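Local coordinates for putative endonuclease/exonuclease/phosphatase family protein (Bacteroides thetaiotaomicron, PDB 3MPR) that probably acts as a metal-dependent nuclease or related phosphoester hydrolase of the DNase I-like endonuclease/exonuclease/phosphatase family, at residues V181-Q186 against E224-H229; C198-K203 against F236-Y241. One frame throughout, in Å; residues are numbered along the deposited sequence.

Interaction 1. Residues V181-Q186 against E224-H229; sequences VDQTHQ and ESRIDH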
loop_
_atom_site.group_PDB
_atom_site.type_symbol
_atom_site.label_atom_id
_atom_site.label_comp_id
_atom_site.label_asym_id
_atom_site.label_seq_id
_atom_site.Cartn_x
_atom_site.Cartn_y
_atom_site.Cartn_z
ATOM N N VAL A 181 -11.453 -10.487 -19.605
ATOM C CA VAL A 181 -12.435 -11.360 -18.963
ATOM C C VAL A 181 -11.851 -12.029 -17.729
ATOM O O VAL A 181 -10.638 -12.138 -17.592
ATOM C CB VAL A 181 -12.931 -12.460 -19.905
ATOM C CG1 VAL A 181 -13.563 -11.851 -21.158
ATOM C CG2 VAL A 181 -11.777 -13.415 -20.251
ATOM N N ASP A 182 -12.724 -12.499 -16.845
ATOM C CA ASP A 182 -12.285 -12.960 -15.531
ATOM C C ASP A 182 -11.839 -14.420 -15.471
ATOM O O ASP A 182 -11.764 -15.118 -16.494
ATOM C CB ASP A 182 -13.340 -12.643 -14.456
ATOM C CG ASP A 182 -14.526 -13.604 -14.478
ATOM O OD1 ASP A 182 -14.501 -14.609 -15.211
ATOM O OD2 ASP A 182 -15.484 -13.357 -13.732
ATOM N N GLN A 183 -11.538 -14.869 -14.259
ATOM C CA GLN A 183 -10.895 -16.161 -14.044
ATOM C C GLN A 183 -11.773 -17.387 -14.325
ATOM O O GLN A 183 -11.271 -18.503 -14.295
ATOM C CB GLN A 183 -10.331 -16.255 -12.634
ATOM C CG GLN A 183 -11.389 -16.229 -11.528
ATOM C CD GLN A 183 -11.764 -14.831 -11.105
ATOM O OE1 GLN A 183 -11.539 -13.866 -11.836
ATOM N NE2 GLN A 183 -12.344 -14.711 -9.909
ATOM N N THR A 184 -13.053 -17.192 -14.617
ATOM C CA THR A 184 -13.897 -18.333 -15.007
ATOM C C THR A 184 -13.696 -18.752 -16.468
ATOM O O THR A 184 -14.159 -19.824 -16.882
ATOM C CB THR A 184 -15.401 -18.032 -14.856
ATOM O OG1 THR A 184 -15.778 -17.020 -15.804
ATOM C CG2 THR A 184 -15.723 -17.567 -13.442
ATOM N N HIS A 185 -13.007 -17.912 -17.236
ATOM C CA HIS A 185 -12.968 -18.041 -18.702
ATOM C C HIS A 185 -11.892 -18.963 -19.268
ATOM O O HIS A 185 -10.859 -19.187 -18.654
ATOM C CB HIS A 185 -12.858 -16.661 -19.359
ATOM C CG HIS A 185 -14.082 -15.821 -19.179
ATOM N ND1 HIS A 185 -14.955 -15.544 -20.209
ATOM C CD2 HIS A 185 -14.599 -15.230 -18.078
ATOM C CE1 HIS A 185 -15.954 -14.810 -19.750
ATOM N NE2 HIS A 185 -15.759 -14.604 -18.459
ATOM N N GLN A 186 -12.150 -19.472 -20.469
ATOM C CA GLN A 186 -11.238 -20.390 -21.128
ATOM C C GLN A 186 -9.833 -19.817 -21.296
ATOM O O GLN A 186 -8.857 -20.537 -21.137
ATOM C CB GLN A 186 -11.791 -20.817 -22.494
ATOM C CG GLN A 186 -10.994 -21.941 -23.127
ATOM C CD GLN A 186 -11.606 -22.439 -24.420
ATOM O OE1 GLN A 186 -12.679 -21.991 -24.831
ATOM N NE2 GLN A 186 -10.921 -23.368 -25.071
ATOM N N GLU A 224 -15.742 -10.058 -7.304
ATOM C CA GLU A 224 -14.710 -11.073 -7.148
ATOM C C GLU A 224 -14.056 -11.409 -8.488
ATOM O O GLU A 224 -13.170 -12.262 -8.555
ATOM C CB GLU A 224 -15.277 -12.343 -6.503
ATOM C CG GLU A 224 -15.676 -12.155 -5.044
ATOM C CD GLU A 224 -16.125 -13.452 -4.387
ATOM O OE1 GLU A 224 -17.230 -13.931 -4.715
ATOM O OE2 GLU A 224 -15.369 -13.992 -3.547
ATOM N N SER A 225 -14.496 -10.759 -9.559
ATOM C CA SER A 225 -13.851 -10.964 -10.861
ATOM C C SER A 225 -12.472 -10.313 -10.865
ATOM O O SER A 225 -12.320 -9.183 -10.423
ATOM C CB SER A 225 -14.685 -10.351 -11.993
ATOM O OG SER A 225 -15.868 -11.105 -12.226
ATOM N N ARG A 226 -11.477 -11.028 -11.371
ATOM C CA ARG A 226 -10.157 -10.463 -11.608
ATOM C C ARG A 226 -9.927 -10.519 -13.121
ATOM O O ARG A 226 -10.006 -11.593 -13.733
ATOM C CB ARG A 226 -9.085 -11.269 -10.861
ATOM C CG ARG A 226 -9.432 -11.545 -9.378
ATOM C CD ARG A 226 -8.297 -12.241 -8.631
ATOM N NE ARG A 226 -7.832 -13.451 -9.297
ATOM C CZ ARG A 226 -8.418 -14.644 -9.202
ATOM N NH1 ARG A 226 -9.500 -14.807 -8.454
ATOM N NH2 ARG A 226 -7.904 -15.679 -9.846
ATOM N N ILE A 227 -9.699 -9.364 -13.743
ATOM C CA ILE A 227 -9.423 -9.352 -15.175
ATOM C C ILE A 227 -8.001 -8.869 -15.473
ATOM O O ILE A 227 -7.506 -8.983 -16.604
ATOM C CB ILE A 227 -10.483 -8.548 -15.962
ATOM C CG1 ILE A 227 -10.424 -7.057 -15.624
ATOM C CG2 ILE A 227 -11.879 -9.132 -15.714
ATOM C CD1 ILE A 227 -11.367 -6.210 -16.478
ATOM N N ASP A 228 -7.342 -8.345 -14.445
ATOM C CA ASP A 228 -5.942 -7.975 -14.545
ATOM C C ASP A 228 -5.179 -9.003 -13.735
ATOM O O ASP A 228 -5.482 -9.207 -12.563
ATOM C CB ASP A 228 -5.739 -6.576 -13.954
ATOM C CG ASP A 228 -6.620 -5.543 -14.628
ATOM O OD1 ASP A 228 -7.697 -5.203 -14.084
ATOM O OD2 ASP A 228 -6.245 -5.105 -15.733
ATOM N N HIS A 229 -4.198 -9.660 -14.358
ATOM C CA HIS A 229 -3.490 -10.745 -13.703
ATOM C C HIS A 229 -1.997 -10.535 -13.804
ATOM O O HIS A 229 -1.508 -9.830 -14.697
ATOM C CB HIS A 229 -3.788 -12.092 -14.387
ATOM C CG HIS A 229 -5.241 -12.433 -14.475
ATOM N ND1 HIS A 229 -6.010 -12.708 -13.362
ATOM C CD2 HIS A 229 -6.062 -12.567 -15.544
ATOM C CE1 HIS A 229 -7.244 -12.986 -13.744
ATOM N NE2 HIS A 229 -7.301 -12.910 -15.063
HETATM O O HOH W 1 -8.689 -14.018 -17.177
#
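Gln183 and Asp182 both start out with CG wedged between the backbone N and the carbonyl carbon (chi1 65° and 77°), and from there their polar ends meet the backbone and hydroxyl of residues 224-226. A bend at chi2 (-87°) turns the Gln183 amide so that it reads the facing chain with both ends. Gln183 OE1 accepts from Arg226 N at 2.9 Å, on a lone pair in the carbonyl plane, while Gln183 NE2 gives a nearly straight bond of 2.9 Å to Glu224 O. One flat side-chain amide thus substitutes for a backbone partner at two points of a loop. The amide carbon of Gln183 also lies over a face of the Arg226 guanidinium, the two side chains crossing at about a right angle; the charge itself is paired beyond, in a salt bridge to Asp199.

Asp182 divides its carboxylate. Ser225 OG donates to Asp182 OD2 at 2.7 Å on the anti lone pair, whereas Asp182 OD1 takes Thr184 OG1 on its syn lone pair and Thr184 N from above the plane, the latter at 3.0 Å. Three donors therefore fix the carboxylate's rotation. On the backbone of the same residue, Asp182 CA makes a CH...O contact of 3.2 Å with Arg226 O, and Ile227 CG2 packs on Val181 C at 3.5 Å. A water donates to Val181 O and hydrogen-bonds His229 NE2, bridging the two segments. The bond from Thr184 N closes an Asx turn at Asp182, set within a type I beta turn that leads into helix 186-192 of this DNase I-like fold.

Interaction 2. Residues C198-K203 against F236-Y241; sequences CDSYEK and FHVKRY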
loop_
_atom_site.group_PDB
_atom_site.type_symbol
_atom_site.label_atom_id
_atom_site.label_comp_id
_atom_site.label_asym_id
_atom_site.label_seq_id
_atom_site.Cartn_x
_atom_site.Cartn_y
_atom_site.Cartn_z
ATOM N N CYS A 198 1.713 -19.720 -13.367
ATOM C CA CYS A 198 0.905 -19.702 -12.153
ATOM C C CYS A 198 0.247 -18.348 -11.975
ATOM O O CYS A 198 0.869 -17.324 -12.233
ATOM C CB CYS A 198 1.794 -19.965 -10.934
ATOM S SG CYS A 198 2.665 -21.566 -11.049
ATOM N N ASP A 199 -0.994 -18.344 -11.501
ATOM C CA ASP A 199 -1.668 -17.104 -11.126
ATOM C C ASP A 199 -1.146 -16.655 -9.758
ATOM O O ASP A 199 -1.275 -17.390 -8.783
ATOM C CB ASP A 199 -3.180 -17.368 -11.043
ATOM C CG ASP A 199 -3.976 -16.123 -10.753
ATOM O OD1 ASP A 199 -3.362 -15.056 -10.513
ATOM O OD2 ASP A 199 -5.225 -16.209 -10.773
ATOM N N SER A 200 -0.555 -15.466 -9.675
ATOM C CA SER A 200 -0.048 -14.928 -8.408
ATOM C C SER A 200 -1.141 -14.866 -7.344
ATOM O O SER A 200 -0.870 -14.982 -6.157
ATOM C CB SER A 200 0.508 -13.507 -8.592
ATOM O OG SER A 200 1.667 -13.475 -9.412
ATOM N N TYR A 201 -2.375 -14.627 -7.775
ATOM C CA TYR A 201 -3.496 -14.602 -6.827
ATOM C C TYR A 201 -3.608 -15.934 -6.103
ATOM O O TYR A 201 -3.851 -15.988 -4.890
ATOM C CB TYR A 201 -4.812 -14.289 -7.541
ATOM C CG TYR A 201 -6.018 -14.395 -6.636
ATOM C CD1 TYR A 201 -6.709 -15.599 -6.505
ATOM C CD2 TYR A 201 -6.460 -13.295 -5.901
ATOM C CE1 TYR A 201 -7.819 -15.706 -5.664
ATOM C CE2 TYR A 201 -7.575 -13.394 -5.063
ATOM C CZ TYR A 201 -8.242 -14.602 -4.954
ATOM O OH TYR A 201 -9.331 -14.705 -4.122
ATOM N N GLU A 202 -3.422 -17.017 -6.853
ATOM C CA GLU A 202 -3.592 -18.353 -6.292
ATOM C C GLU A 202 -2.348 -18.831 -5.556
ATOM O O GLU A 202 -2.450 -19.534 -4.551
ATOM C CB GLU A 202 -3.968 -19.373 -7.378
ATOM C CG GLU A 202 -5.276 -19.074 -8.104
ATOM C CD GLU A 202 -6.518 -19.267 -7.231
ATOM O OE1 GLU A 202 -6.412 -19.849 -6.131
ATOM O OE2 GLU A 202 -7.603 -18.825 -7.653
ATOM N N LYS A 203 -1.170 -18.462 -6.046
ATOM C CA LYS A 203 0.052 -19.054 -5.503
ATOM C C LYS A 203 0.738 -18.252 -4.387
ATOM O O LYS A 203 1.648 -18.760 -3.733
ATOM C CB LYS A 203 1.047 -19.358 -6.627
ATOM C CG LYS A 203 0.493 -20.321 -7.670
ATOM C CD LYS A 203 -0.202 -21.513 -7.014
ATOM C CE LYS A 203 -0.815 -22.443 -8.051
ATOM N NZ LYS A 203 -1.635 -23.521 -7.416
ATOM N N PHE A 236 9.357 -19.043 -9.946
ATOM C CA PHE A 236 9.263 -17.934 -9.000
ATOM C C PHE A 236 8.527 -18.355 -7.743
ATOM O O PHE A 236 7.550 -19.096 -7.802
ATOM C CB PHE A 236 8.494 -16.737 -9.580
ATOM C CG PHE A 236 9.266 -15.926 -10.555
ATOM C CD1 PHE A 236 10.216 -15.007 -10.119
ATOM C CD2 PHE A 236 9.022 -16.046 -11.916
ATOM C CE1 PHE A 236 10.919 -14.235 -11.029
ATOM C CE2 PHE A 236 9.725 -15.273 -12.829
ATOM C CZ PHE A 236 10.669 -14.367 -12.387
ATOM N N HIS A 237 8.971 -17.856 -6.604
ATOM C CA HIS A 237 8.161 -17.985 -5.402
ATOM C C HIS A 237 7.342 -16.706 -5.234
ATOM O O HIS A 237 7.898 -15.609 -5.219
ATOM C CB HIS A 237 9.017 -18.201 -4.166
ATOM C CG HIS A 237 8.206 -18.431 -2.932
ATOM N ND1 HIS A 237 7.462 -19.575 -2.738
ATOM C CD2 HIS A 237 7.979 -17.647 -1.852
ATOM C CE1 HIS A 237 6.830 -19.497 -1.580
ATOM N NE2 HIS A 237 7.128 -18.336 -1.022
ATOM N N VAL A 238 6.027 -16.846 -5.122
ATOM C CA VAL A 238 5.162 -15.677 -5.029
ATOM C C VAL A 238 4.921 -15.398 -3.540
ATOM O O VAL A 238 4.227 -16.156 -2.868
ATOM C CB VAL A 238 3.820 -15.885 -5.763
ATOM C CG1 VAL A 238 2.956 -14.629 -5.652
ATOM C CG2 VAL A 238 4.059 -16.230 -7.251
ATOM N N LYS A 239 5.524 -14.327 -3.039
ATOM C CA LYS A 239 5.444 -13.987 -1.626
ATOM C C LYS A 239 4.107 -13.329 -1.288
ATOM O O LYS A 239 3.459 -13.684 -0.299
ATOM C CB LYS A 239 6.586 -13.045 -1.241
ATOM C CG LYS A 239 7.980 -13.590 -1.540
ATOM C CD LYS A 239 8.462 -14.543 -0.453
ATOM C CE LYS A 239 8.707 -13.799 0.860
ATOM N NZ LYS A 239 9.227 -14.704 1.913
ATOM N N ARG A 240 3.677 -12.375 -2.105
ATOM C CA ARG A 240 2.525 -11.569 -1.694
ATOM C C ARG A 240 1.810 -10.958 -2.883
ATOM O O ARG A 240 2.434 -10.593 -3.870
ATOM C CB ARG A 240 2.973 -10.484 -0.700
ATOM C CG ARG A 240 1.840 -9.696 -0.027
ATOM C CD ARG A 240 2.306 -9.088 1.315
ATOM N NE ARG A 240 3.384 -8.114 1.137
ATOM C CZ ARG A 240 3.949 -7.420 2.120
ATOM N NH1 ARG A 240 3.552 -7.588 3.386
ATOM N NH2 ARG A 240 4.927 -6.557 1.839
ATOM N N TYR A 241 0.489 -10.877 -2.770
ATOM C CA TYR A 241 -0.365 -10.311 -3.797
ATOM C C TYR A 241 -1.212 -9.253 -3.103
ATOM O O TYR A 241 -1.742 -9.482 -2.009
ATOM C CB TYR A 241 -1.252 -11.416 -4.381
ATOM C CG TYR A 241 -2.420 -10.967 -5.251
ATOM C CD1 TYR A 241 -3.590 -10.463 -4.675
ATOM C CD2 TYR A 241 -2.369 -11.082 -6.641
ATOM C CE1 TYR A 241 -4.666 -10.076 -5.454
ATOM C CE2 TYR A 241 -3.455 -10.705 -7.442
ATOM C CZ TYR A 241 -4.595 -10.204 -6.844
ATOM O OH TYR A 241 -5.671 -9.815 -7.612
HETATM O O HOH W 2 4.854 -19.398 -4.936
#
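Val238 and Tyr241 present the strand's side of this contact, and Ser200, at the start of the short helix 200-203, faces both. Val238 has CG1 anti to its own nitrogen (chi1 -179°), which sets CG1 of Val238 4.0 Å from Ser200 CB. Its CB meanwhile approaches the Lys203 carbonyl group, so the valine touches both Ser200 and Lys203. In one of its two conformers the Ser200 hydroxyl bonds to Ile230 O on strand 228-232.

Tyr241 lays one ring face against the helix. Tyr201 CA sits over it, 4.1 Å from the Tyr241 ring centroid, as a CH-pi contact. The Tyr201 ring comes in edge-on, its CD2 leading, to make a T-shaped pair with Tyr241. The two ring planes stand at 86° with centroids 5.3 Å apart. Were Tyr241 cut back to an alanine, the Tyr201 edge and CA would probably lose the face they rest on, leaving a gap between helix and strand.

The helix start is held separately, by Asp199 OD1 accepting from Tyr201 N at 2.9 Å, an N-cap bond. At the other end a water accepts from Val238 N and donates weakly to Lys203 O. No direct hydrogen bond joins 198-203 to 236-241, and the contact consequently depends on apolar and aromatic fit, with one water the polar link between the segments.

Overall arrangement
Interactions 1 and 2 have centres about 16 Å apart, yet they touch through Arg226, whose guanidinium forms a salt bridge with Asp199 and a cation-pi contact with Tyr201. Along the chain their segments alternate, 181-186, 198-203, 224-229 and 236-241, so the two connections interlock. Strands 228-232 and 198-199 are neighbours in the six-stranded sheet, whereas strand 237-243 belongs to the seven-stranded one; interaction 2 lies where helix 200-203 meets the second sheet. Interaction 1 lies in the loop before helix 186-192 and the approach to strand 228-232, with the Ile227 side chain about 8 Å from that of Glu51, a magnesium-binding residue, metal-free in this chain. Arg226 thus links that region with the packing between the sheets.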